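Local coordinates for DUF4136 domain-containing protein (Bacteroides thetaiotaomicron, PDB 4F54) that is of unknown function but is probably a lipoprotein, with a DUF4136 domain that belongs to the TolB_N clan, at residues 86-98 with 106-119. Sequence-based numbering, arbitrary orientation.
With SO4 (sulfate ion), chain B.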
ATOM      1  N   GLY A  86       6.411   4.297  -6.902  1.00 19.41           N
ATOM      2  CA  GLY A  86       5.921   2.917  -6.922  1.00 21.09           C
ATOM      3  C   GLY A  86       4.831   2.750  -5.913  1.00 19.46           C
ATOM      4  O   GLY A  86       4.855   3.403  -4.870  1.00 18.90           O
ATOM      5  N   ILE A  87       3.843   1.886  -6.200  1.00 19.72           N
ATOM      6  CA  ILE A  87       2.847   1.524  -5.227  1.00 18.44           C
ATOM      7  C   ILE A  87       2.838   0.010  -5.069  1.00 19.73           C
ATOM      8  O   ILE A  87       2.817  -0.757  -6.070  1.00 19.08           O
ATOM      9  CB  ILE A  87       1.438   1.998  -5.672  1.00 17.50           C
ATOM     10  CG1 ILE A  87       1.393   3.533  -5.839  1.00 19.61           C
ATOM     11  CG2 ILE A  87       0.329   1.545  -4.688  1.00 19.76           C
ATOM     12  CD1 ILE A  87       0.099   4.037  -6.473  1.00 20.94           C
ATOM     13  N   GLN A  88       2.837  -0.427  -3.798  1.00 18.59           N
ATOM     14  CA  GLN A  88       2.687  -1.849  -3.471  1.00 17.30           C
ATOM     15  C   GLN A  88       1.514  -1.983  -2.502  1.00 20.40           C
ATOM     16  O   GLN A  88       1.312  -1.127  -1.605  1.00 17.59           O
ATOM     17  CB  GLN A  88       3.985  -2.425  -2.851  1.00 19.95           C
ATOM     18  CG  GLN A  88       4.469  -1.716  -1.566  1.00 19.65           C
ATOM     19  CD  GLN A  88       5.885  -2.024  -1.189  1.00 17.04           C
ATOM     20  OE1 GLN A  88       6.696  -2.402  -2.066  1.00 18.34           O
ATOM     21  NE2 GLN A  88       6.219  -1.926   0.106  1.00 17.78           N
ATOM     22  N   VAL A  89       0.696  -3.018  -2.738  1.00 18.34           N
ATOM     23  CA  VAL A  89      -0.573  -3.266  -2.016  1.00 19.69           C
ATOM     24  C   VAL A  89      -0.480  -4.674  -1.430  1.00 20.75           C
ATOM     25  O   VAL A  89      -0.076  -5.624  -2.118  1.00 18.38           O
ATOM     26  CB  VAL A  89      -1.820  -3.173  -2.929  1.00 20.98           C
ATOM     27  CG1 VAL A  89      -3.116  -3.372  -2.128  1.00 19.24           C
ATOM     28  CG2 VAL A  89      -1.896  -1.816  -3.696  1.00 19.06           C
ATOM     29  N   SER A  90      -0.875  -4.818  -0.175  1.00 16.61           N
ATOM     30  CA  SER A  90      -0.944  -6.114   0.507  1.00 17.62           C
ATOM     31  C   SER A  90      -2.274  -6.301   1.255  1.00 18.81           C
ATOM     32  O   SER A  90      -2.816  -5.355   1.829  1.00 19.15           O
ATOM     33  CB  SER A  90       0.179  -6.287   1.518  1.00 20.55           C
ATOM     34  OG  SER A  90       1.451  -6.066   0.915  1.00 20.47           O
ATOM     35  N   TYR A  91      -2.804  -7.514   1.158  1.00 22.75           N
ATOM     36  CA  TYR A  91      -3.957  -7.965   1.916  1.00 21.42           C
ATOM     37  C   TYR A  91      -3.514  -8.858   3.094  1.00 20.14           C
ATOM     38  O   TYR A  91      -2.835  -9.843   2.867  1.00 19.91           O
ATOM     39  CB  TYR A  91      -4.866  -8.747   1.006  1.00 19.49           C
ATOM     40  CG  TYR A  91      -6.097  -9.293   1.659  1.00 19.63           C
ATOM     41  CD1 TYR A  91      -7.090  -8.430   2.144  1.00 19.59           C
ATOM     42  CD2 TYR A  91      -6.328 -10.664   1.773  1.00 22.10           C
ATOM     43  CE1 TYR A  91      -8.274  -8.920   2.717  1.00 18.83           C
ATOM     44  CE2 TYR A  91      -7.499 -11.158   2.364  1.00 18.86           C
ATOM     45  CZ  TYR A  91      -8.467 -10.281   2.872  1.00 18.69           C
ATOM     46  OH  TYR A  91      -9.640 -10.788   3.454  1.00 22.56           O
ATOM     47  N   ILE A  92      -3.950  -8.508   4.305  1.00 19.36           N
ATOM     48  CA  ILE A  92      -3.611  -9.237   5.495  1.00 17.49           C
ATOM     49  C   ILE A  92      -4.679 -10.287   5.741  1.00 18.69           C
ATOM     50  O   ILE A  92      -5.811  -9.944   6.116  1.00 19.57           O
ATOM     51  CB  ILE A  92      -3.442  -8.287   6.726  1.00 19.22           C
ATOM     52  CG1 ILE A  92      -2.514  -7.081   6.377  1.00 22.63           C
ATOM     53  CG2 ILE A  92      -3.041  -9.119   7.967  1.00 18.92           C
ATOM     54  CD1 ILE A  92      -2.492  -6.016   7.471  1.00 24.71           C
ATOM     55  N   ALA A  93      -4.306 -11.549   5.530  1.00 20.16           N
ATOM     56  CA  ALA A  93      -5.179 -12.731   5.758  1.00 20.50           C
ATOM     57  C   ALA A  93      -4.848 -13.433   7.074  1.00 20.80           C
ATOM     58  O   ALA A  93      -5.649 -14.222   7.590  1.00 20.49           O
ATOM     59  CB  ALA A  93      -5.078 -13.716   4.599  1.00 21.22           C
ATOM     60  N   SER A  94      -3.652 -13.171   7.599  1.00 21.78           N
ATOM     61  CA  SER A  94      -3.177 -13.760   8.865  1.00 21.21           C
ATOM     62  C   SER A  94      -2.243 -12.769   9.560  1.00 23.35           C
ATOM     63  O   SER A  94      -1.396 -12.128   8.912  1.00 22.68           O
ATOM     64  CB  SER A  94      -2.313 -14.986   8.607  1.00 20.68           C
ATOM     65  OG  SER A  94      -1.885 -15.604   9.861  1.00 24.03           O
ATOM     66  N   THR A  95      -2.343 -12.702  10.870  1.00 23.46           N
ATOM     67  CA  THR A  95      -1.365 -11.923  11.663  1.00 22.16           C
ATOM     68  C   THR A  95      -0.377 -12.813  12.445  1.00 25.88           C
ATOM     69  O   THR A  95       0.278 -12.351  13.377  1.00 25.44           O
ATOM     70  CB  THR A  95      -2.105 -10.963  12.627  1.00 23.37           C
ATOM     71  OG1 THR A  95      -2.838 -11.729  13.590  1.00 25.26           O
ATOM     72  CG2 THR A  95      -2.992 -10.028  11.833  1.00 25.81           C
ATOM     73  N   TYR A  96      -0.273 -14.091  12.045  1.00 22.18           N
ATOM     74  CA  TYR A  96       0.619 -15.061  12.662  1.00 27.29           C
ATOM     75  C   TYR A  96       2.042 -14.523  12.851  1.00 29.67           C
ATOM     76  O   TYR A  96       2.619 -14.659  13.929  1.00 29.39           O
ATOM     77  CB  TYR A  96       0.619 -16.321  11.824  1.00 26.20           C
ATOM     78  CG  TYR A  96       1.571 -17.427  12.244  1.00 30.68           C
ATOM     79  CD1 TYR A  96       1.286 -18.244  13.326  1.00 36.93           C
ATOM     80  CD2 TYR A  96       2.709 -17.703  11.488  1.00 38.30           C
ATOM     81  CE1 TYR A  96       2.135 -19.299  13.675  1.00 39.91           C
ATOM     82  CE2 TYR A  96       3.565 -18.740  11.821  1.00 47.30           C
ATOM     83  CZ  TYR A  96       3.272 -19.530  12.918  1.00 53.36           C
ATOM     84  OH  TYR A  96       4.130 -20.544  13.249  1.00 58.64           O
ATOM     85  N   TYR A  97       2.560 -13.820  11.840  1.00 28.00           N
ATOM     86  CA  TYR A  97       3.901 -13.282  11.927  1.00 29.32           C
ATOM     87  C   TYR A  97       4.013 -11.992  12.765  1.00 31.11           C
ATOM     88  O   TYR A  97       5.126 -11.564  13.062  1.00 33.76           O
ATOM     89  CB  TYR A  97       4.509 -13.114  10.521  1.00 28.65           C
ATOM     90  CG  TYR A  97       4.922 -14.428   9.866  1.00 27.70           C
ATOM     91  CD1 TYR A  97       6.112 -15.075  10.225  1.00 34.83           C
ATOM     92  CD2 TYR A  97       4.106 -15.042   8.928  1.00 28.92           C
ATOM     93  CE1 TYR A  97       6.488 -16.266   9.619  1.00 30.71           C
ATOM     94  CE2 TYR A  97       4.468 -16.234   8.320  1.00 31.74           C
ATOM     95  CZ  TYR A  97       5.649 -16.845   8.665  1.00 38.53           C
ATOM     96  OH  TYR A  97       5.954 -18.028   8.032  1.00 42.22           O
ATOM     97  N   PHE A  98       2.910 -11.381  13.198  1.00 25.92           N
ATOM     98  CA  PHE A  98       2.987 -10.093  13.884  1.00 27.23           C
ATOM     99  C   PHE A  98       2.912 -10.204  15.398  1.00 34.43           C
ATOM    100  O   PHE A  98       3.358  -9.297  16.082  1.00 38.14           O
ATOM    101  CB  PHE A  98       1.937  -9.137  13.375  1.00 26.15           C
ATOM    102  CG  PHE A  98       1.931  -9.009  11.884  1.00 25.14           C
ATOM    103  CD1 PHE A  98       3.113  -9.020  11.179  1.00 26.82           C
ATOM    104  CD2 PHE A  98       0.745  -8.947  11.173  1.00 26.04           C
ATOM    105  CE1 PHE A  98       3.118  -8.950   9.810  1.00 24.74           C
ATOM    106  CE2 PHE A  98       0.755  -8.797   9.793  1.00 25.07           C
ATOM    107  CZ  PHE A  98       1.958  -8.843   9.102  1.00 23.71           C
ATOM    108  N   TRP A 106       4.941  -3.146  11.350  1.00 20.60           N
ATOM    109  CA  TRP A 106       4.950  -4.556  11.757  1.00 21.27           C
ATOM    110  C   TRP A 106       4.920  -5.465  10.561  1.00 21.97           C
ATOM    111  O   TRP A 106       5.361  -6.583  10.659  1.00 23.78           O
ATOM    112  CB  TRP A 106       3.822  -4.902  12.762  1.00 21.49           C
ATOM    113  CG  TRP A 106       2.526  -4.152  12.571  1.00 21.53           C
ATOM    114  CD1 TRP A 106       2.069  -3.066  13.296  1.00 22.49           C
ATOM    115  CD2 TRP A 106       1.485  -4.409  11.559  1.00 20.71           C
ATOM    116  NE1 TRP A 106       0.854  -2.618  12.812  1.00 23.82           N
ATOM    117  CE2 TRP A 106       0.448  -3.377  11.762  1.00 23.71           C
ATOM    118  CE3 TRP A 106       1.311  -5.359  10.535  1.00 24.57           C
ATOM    119  CZ2 TRP A 106      -0.699  -3.320  10.982  1.00 23.32           C
ATOM    120  CZ3 TRP A 106       0.142  -5.275   9.756  1.00 22.98           C
ATOM    121  CH2 TRP A 106      -0.829  -4.267   9.973  1.00 25.40           C
ATOM    122  N   TRP A 107       4.470  -4.966   9.409  1.00 19.80           N
ATOM    123  CA  TRP A 107       4.329  -5.760   8.204  1.00 18.75           C
ATOM    124  C   TRP A 107       5.670  -6.175   7.745  1.00 18.92           C
ATOM    125  O   TRP A 107       5.750  -7.166   7.062  1.00 22.36           O
ATOM    126  CB  TRP A 107       3.526  -5.027   7.133  1.00 21.03           C
ATOM    127  CG  TRP A 107       3.851  -3.558   7.000  1.00 21.99           C
ATOM    128  CD1 TRP A 107       4.765  -2.967   6.128  1.00 23.35           C
ATOM    129  CD2 TRP A 107       3.282  -2.449   7.780  1.00 17.71           C
ATOM    130  NE1 TRP A 107       4.795  -1.619   6.298  1.00 19.74           N
ATOM    131  CE2 TRP A 107       3.886  -1.239   7.270  1.00 17.43           C
ATOM    132  CE3 TRP A 107       2.347  -2.350   8.803  1.00 19.43           C
ATOM    133  CZ2 TRP A 107       3.621   0.003   7.818  1.00 23.33           C
ATOM    134  CZ3 TRP A 107       2.046  -1.075   9.317  1.00 21.23           C
ATOM    135  CH2 TRP A 107       2.670   0.080   8.801  1.00 21.01           C
ATOM    136  N   TRP A 108       6.738  -5.455   8.121  1.00 19.90           N
ATOM    137  CA  TRP A 108       8.102  -5.881   7.777  1.00 19.82           C
ATOM    138  C   TRP A 108       8.476  -7.189   8.385  1.00 22.74           C
ATOM    139  O   TRP A 108       9.458  -7.804   7.932  1.00 25.44           O
ATOM    140  CB  TRP A 108       9.154  -4.902   8.247  1.00 24.50           C
ATOM    141  CG  TRP A 108       9.097  -3.565   7.577  1.00 21.74           C
ATOM    142  CD1 TRP A 108       8.470  -3.206   6.393  1.00 23.61           C
ATOM    143  CD2 TRP A 108       9.717  -2.359   8.062  1.00 22.80           C
ATOM    144  NE1 TRP A 108       8.652  -1.881   6.123  1.00 23.52           N
ATOM    145  CE2 TRP A 108       9.391  -1.315   7.091  1.00 21.48           C
ATOM    146  CE3 TRP A 108      10.490  -2.042   9.182  1.00 23.31           C
ATOM    147  CZ2 TRP A 108       9.818  -0.006   7.256  1.00 25.45           C
ATOM    148  CZ3 TRP A 108      10.942  -0.726   9.298  1.00 23.23           C
ATOM    149  CH2 TRP A 108      10.604   0.255   8.362  1.00 24.25           C
ATOM    150  N   GLY A 109       7.778  -7.605   9.427  1.00 21.69           N
ATOM    151  CA  GLY A 109       8.026  -8.899  10.069  1.00 22.83           C
ATOM    152  C   GLY A 109       7.529 -10.102   9.273  1.00 23.55           C
ATOM    153  O   GLY A 109       7.836 -11.220   9.635  1.00 24.91           O
ATOM    154  N   TYR A 110       6.738  -9.886   8.218  1.00 24.65           N
ATOM    155  CA  TYR A 110       6.292 -10.993   7.378  1.00 22.63           C
ATOM    156  C   TYR A 110       7.424 -11.360   6.428  1.00 22.66           C
ATOM    157  O   TYR A 110       7.855 -10.497   5.630  1.00 22.80           O
ATOM    158  CB  TYR A 110       5.060 -10.616   6.560  1.00 21.22           C
ATOM    159  CG  TYR A 110       4.586 -11.701   5.653  1.00 23.55           C
ATOM    160  CD1 TYR A 110       4.303 -12.958   6.164  1.00 21.40           C
ATOM    161  CD2 TYR A 110       4.473 -11.511   4.283  1.00 21.67           C
ATOM    162  CE1 TYR A 110       3.893 -13.993   5.354  1.00 24.99           C
ATOM    163  CE2 TYR A 110       4.029 -12.532   3.453  1.00 29.30           C
ATOM    164  CZ  TYR A 110       3.753 -13.765   3.988  1.00 26.31           C
ATOM    165  OH  TYR A 110       3.371 -14.786   3.165  1.00 31.61           O
ATOM    166  N   PRO A 111       7.940 -12.606   6.509  1.00 21.84           N
ATOM    167  CA  PRO A 111       9.096 -12.986   5.631  1.00 22.14           C
ATOM    168  C   PRO A 111       8.845 -12.765   4.146  1.00 24.72           C
ATOM    169  O   PRO A 111       9.761 -12.465   3.434  1.00 27.19           O
ATOM    170  CB  PRO A 111       9.307 -14.466   5.940  1.00 27.56           C
ATOM    171  CG  PRO A 111       8.727 -14.643   7.306  1.00 30.14           C
ATOM    172  CD  PRO A 111       7.535 -13.739   7.365  1.00 27.71           C
ATOM    173  N   GLY A 112       7.614 -12.902   3.693  1.00 23.05           N
ATOM    174  CA  GLY A 112       7.304 -12.697   2.275  1.00 25.25           C
ATOM    175  C   GLY A 112       6.968 -11.284   1.850  1.00 25.41           C
ATOM    176  O   GLY A 112       6.516 -11.075   0.733  1.00 23.44           O
ATOM    177  N   TYR A 113       7.176 -10.298   2.718  1.00 23.26           N
ATOM    178  CA  TYR A 113       6.722  -8.946   2.419  1.00 20.16           C
ATOM    179  C   TYR A 113       7.528  -8.396   1.249  1.00 21.78           C
ATOM    180  O   TYR A 113       8.668  -8.799   1.051  1.00 22.02           O
ATOM    181  CB  TYR A 113       6.898  -8.021   3.625  1.00 19.50           C
ATOM    182  CG  TYR A 113       6.144  -6.710   3.458  1.00 17.37           C
ATOM    183  CD1 TYR A 113       4.753  -6.730   3.407  1.00 19.85           C
ATOM    184  CD2 TYR A 113       6.809  -5.498   3.222  1.00 17.55           C
ATOM    185  CE1 TYR A 113       4.054  -5.584   3.190  1.00 22.56           C
ATOM    186  CE2 TYR A 113       6.090  -4.316   3.054  1.00 18.30           C
ATOM    187  CZ  TYR A 113       4.743  -4.395   2.986  1.00 20.59           C
ATOM    188  OH  TYR A 113       4.029  -3.255   2.828  1.00 21.25           O
ATOM    189  N   TRP A 114       6.945  -7.448   0.535  1.00 20.08           N
ATOM    190  CA  TRP A 114       7.671  -6.710  -0.507  1.00 20.24           C
ATOM    191  C   TRP A 114       9.058  -6.327  -0.085  1.00 19.67           C
ATOM    192  O   TRP A 114       9.252  -5.875   1.043  1.00 21.83           O
ATOM    193  CB  TRP A 114       6.904  -5.432  -0.849  1.00 17.59           C
ATOM    194  CG  TRP A 114       5.519  -5.671  -1.360  1.00 20.08           C
ATOM    195  CD1 TRP A 114       4.309  -5.647  -0.634  1.00 18.54           C
ATOM    196  CD2 TRP A 114       5.133  -5.996  -2.717  1.00 19.28           C
ATOM    197  NE1 TRP A 114       3.236  -5.867  -1.458  1.00 19.18           N
ATOM    198  CE2 TRP A 114       3.668  -6.145  -2.718  1.00 18.54           C
ATOM    199  CE3 TRP A 114       5.813  -6.109  -3.916  1.00 17.78           C
ATOM    200  CZ2 TRP A 114       2.950  -6.426  -3.893  1.00 20.31           C
ATOM    201  CZ3 TRP A 114       5.081  -6.471  -5.060  1.00 20.90           C
ATOM    202  CH2 TRP A 114       3.684  -6.568  -5.051  1.00 23.55           C
ATOM    203  N   GLY A 115      10.046  -6.597  -0.938  1.00 22.80           N
ATOM    204  CA  GLY A 115      11.390  -6.170  -0.673  1.00 20.98           C
ATOM    205  C   GLY A 115      11.748  -4.917  -1.416  1.00 20.89           C
ATOM    206  O   GLY A 115      11.294  -4.722  -2.547  1.00 19.62           O
ATOM    207  N   PRO A 116      12.656  -4.103  -0.841  1.00 19.54           N
ATOM    208  CA  PRO A 116      13.081  -2.923  -1.631  1.00 19.26           C
ATOM    209  C   PRO A 116      13.672  -3.278  -2.965  1.00 18.41           C
ATOM    210  O   PRO A 116      13.594  -2.501  -3.950  1.00 19.26           O
ATOM    211  CB  PRO A 116      14.151  -2.275  -0.750  1.00 19.69           C
ATOM    212  CG  PRO A 116      13.696  -2.628   0.637  1.00 22.04           C
ATOM    213  CD  PRO A 116      13.189  -4.048   0.538  1.00 23.44           C
ATOM    214  N   SER A 117      14.340  -4.416  -2.995  1.00 18.85           N
ATOM    215  CA  SER A 117      15.011  -4.849  -4.238  1.00 23.71           C
ATOM    216  C   SER A 117      14.043  -5.314  -5.354  1.00 21.34           C
ATOM    217  O   SER A 117      14.436  -5.464  -6.485  1.00 21.08           O
ATOM    218  CB  SER A 117      16.078  -5.931  -3.995  1.00 24.37           C
ATOM    219  OG  SER A 117      15.464  -7.106  -3.508  1.00 28.36           O
ATOM    220  N   TYR A 118      12.760  -5.488  -5.033  1.00 18.58           N
ATOM    221  CA  TYR A 118      11.756  -5.624  -6.104  1.00 20.20           C
ATOM    222  C   TYR A 118      11.796  -4.385  -7.037  1.00 19.64           C
ATOM    223  O   TYR A 118      11.679  -4.491  -8.265  1.00 20.77           O
ATOM    224  CB  TYR A 118      10.370  -5.815  -5.479  1.00 19.35           C
ATOM    225  CG  TYR A 118       9.240  -5.659  -6.473  1.00 22.92           C
ATOM    226  CD1 TYR A 118       8.905  -6.708  -7.349  1.00 25.19           C
ATOM    227  CD2 TYR A 118       8.560  -4.478  -6.568  1.00 21.06           C
ATOM    228  CE1 TYR A 118       7.895  -6.567  -8.286  1.00 25.46           C
ATOM    229  CE2 TYR A 118       7.510  -4.312  -7.487  1.00 22.63           C
ATOM    230  CZ  TYR A 118       7.197  -5.366  -8.347  1.00 23.01           C
ATOM    231  OH  TYR A 118       6.181  -5.134  -9.259  1.00 25.71           O
ATOM    232  N   TRP A 119      11.935  -3.203  -6.408  1.00 18.21           N
ATOM    233  CA  TRP A 119      11.844  -1.912  -7.093  1.00 20.40           C
ATOM    234  C   TRP A 119      13.105  -1.438  -7.772  1.00 22.27           C
ATOM    235  O   TRP A 119      13.034  -0.752  -8.793  1.00 23.10           O
ATOM    236  CB  TRP A 119      11.398  -0.849  -6.066  1.00 17.12           C
ATOM    237  CG  TRP A 119       9.987  -1.049  -5.567  1.00 19.52           C
ATOM    238  CD1 TRP A 119       9.576  -1.557  -4.356  1.00 18.12           C
ATOM    239  CD2 TRP A 119       8.794  -0.817  -6.319  1.00 18.09           C
ATOM    240  NE1 TRP A 119       8.211  -1.612  -4.277  1.00 20.99           N
ATOM    241  CE2 TRP A 119       7.673  -1.197  -5.461  1.00 19.19           C
ATOM    242  CE3 TRP A 119       8.548  -0.326  -7.611  1.00 17.29           C
ATOM    243  CZ2 TRP A 119       6.328  -1.084  -5.899  1.00 19.33           C
ATOM    244  CZ3 TRP A 119       7.219  -0.209  -8.037  1.00 18.75           C
ATOM    245  CH2 TRP A 119       6.141  -0.575  -7.207  1.00 19.49           C
TER
HETATM  246  S   SO4 B 302       4.333  -6.980 -11.631  1.00 32.95           S
HETATM  247  O1  SO4 B 302       5.541  -7.227 -10.769  1.00 32.28           O
HETATM  248  O2  SO4 B 302       3.888  -5.566 -11.673  1.00 28.01           O
HETATM  249  O3  SO4 B 302       4.601  -7.366 -13.046  1.00 37.99           O
HETATM  250  O4  SO4 B 302       3.236  -7.876 -11.128  1.00 31.78           O
HETATM  251  O   HOH W   1       1.934  -3.372   0.907  1.00 17.56           O
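Gln88 extends from strand 85-92 between two tryptophans of the 106-119 segment and serves each differently. Its CB lies over the centre of the Trp114 five-membered ring, 3.6 Å from the centroid in a CH-pi contact, while its amide runs past that ring with the planes 21° apart. With chi1 at 58°, CG is tucked against both backbone neighbours, and the extended chain beyond it carries OE1 to Trp119 NE1. That bond, 2.8 Å from NE1 to OE1 and almost straight at 178°, lies in the indole plane. Glutamine suits the place because one amide both accepts, at OE1 from Trp119, and donates, at NE2 to Glu143 OE1. Trp114 NE1 is held more loosely, by weak bonds to Ser90 OG and Val89 O. A water joins Ser90 OG to Tyr113 OH, which is also hydrogen-bonded to Glu143 OE1. Gly86, with no CB in the way, lets Trp119 CH2 come within 3.5 Å of its CA.

Farther along, the contact is apolar. The broad Trp106 indole meets two residues at once: CE3 lies over the Phe98 ring, and CH2, at the edge, is 3.5 Å from Ile92 CD1. Pro111 offers its CD hydrogens to one face of Tyr97, while Tyr110 turns its edge toward that ring in an offset edge-to-face pair.

This tryptophan-rich loop thus packs over one face of the sheet, where strand 85-92 runs antiparallel to 139-146 and parallel to 34-37 and 42-44.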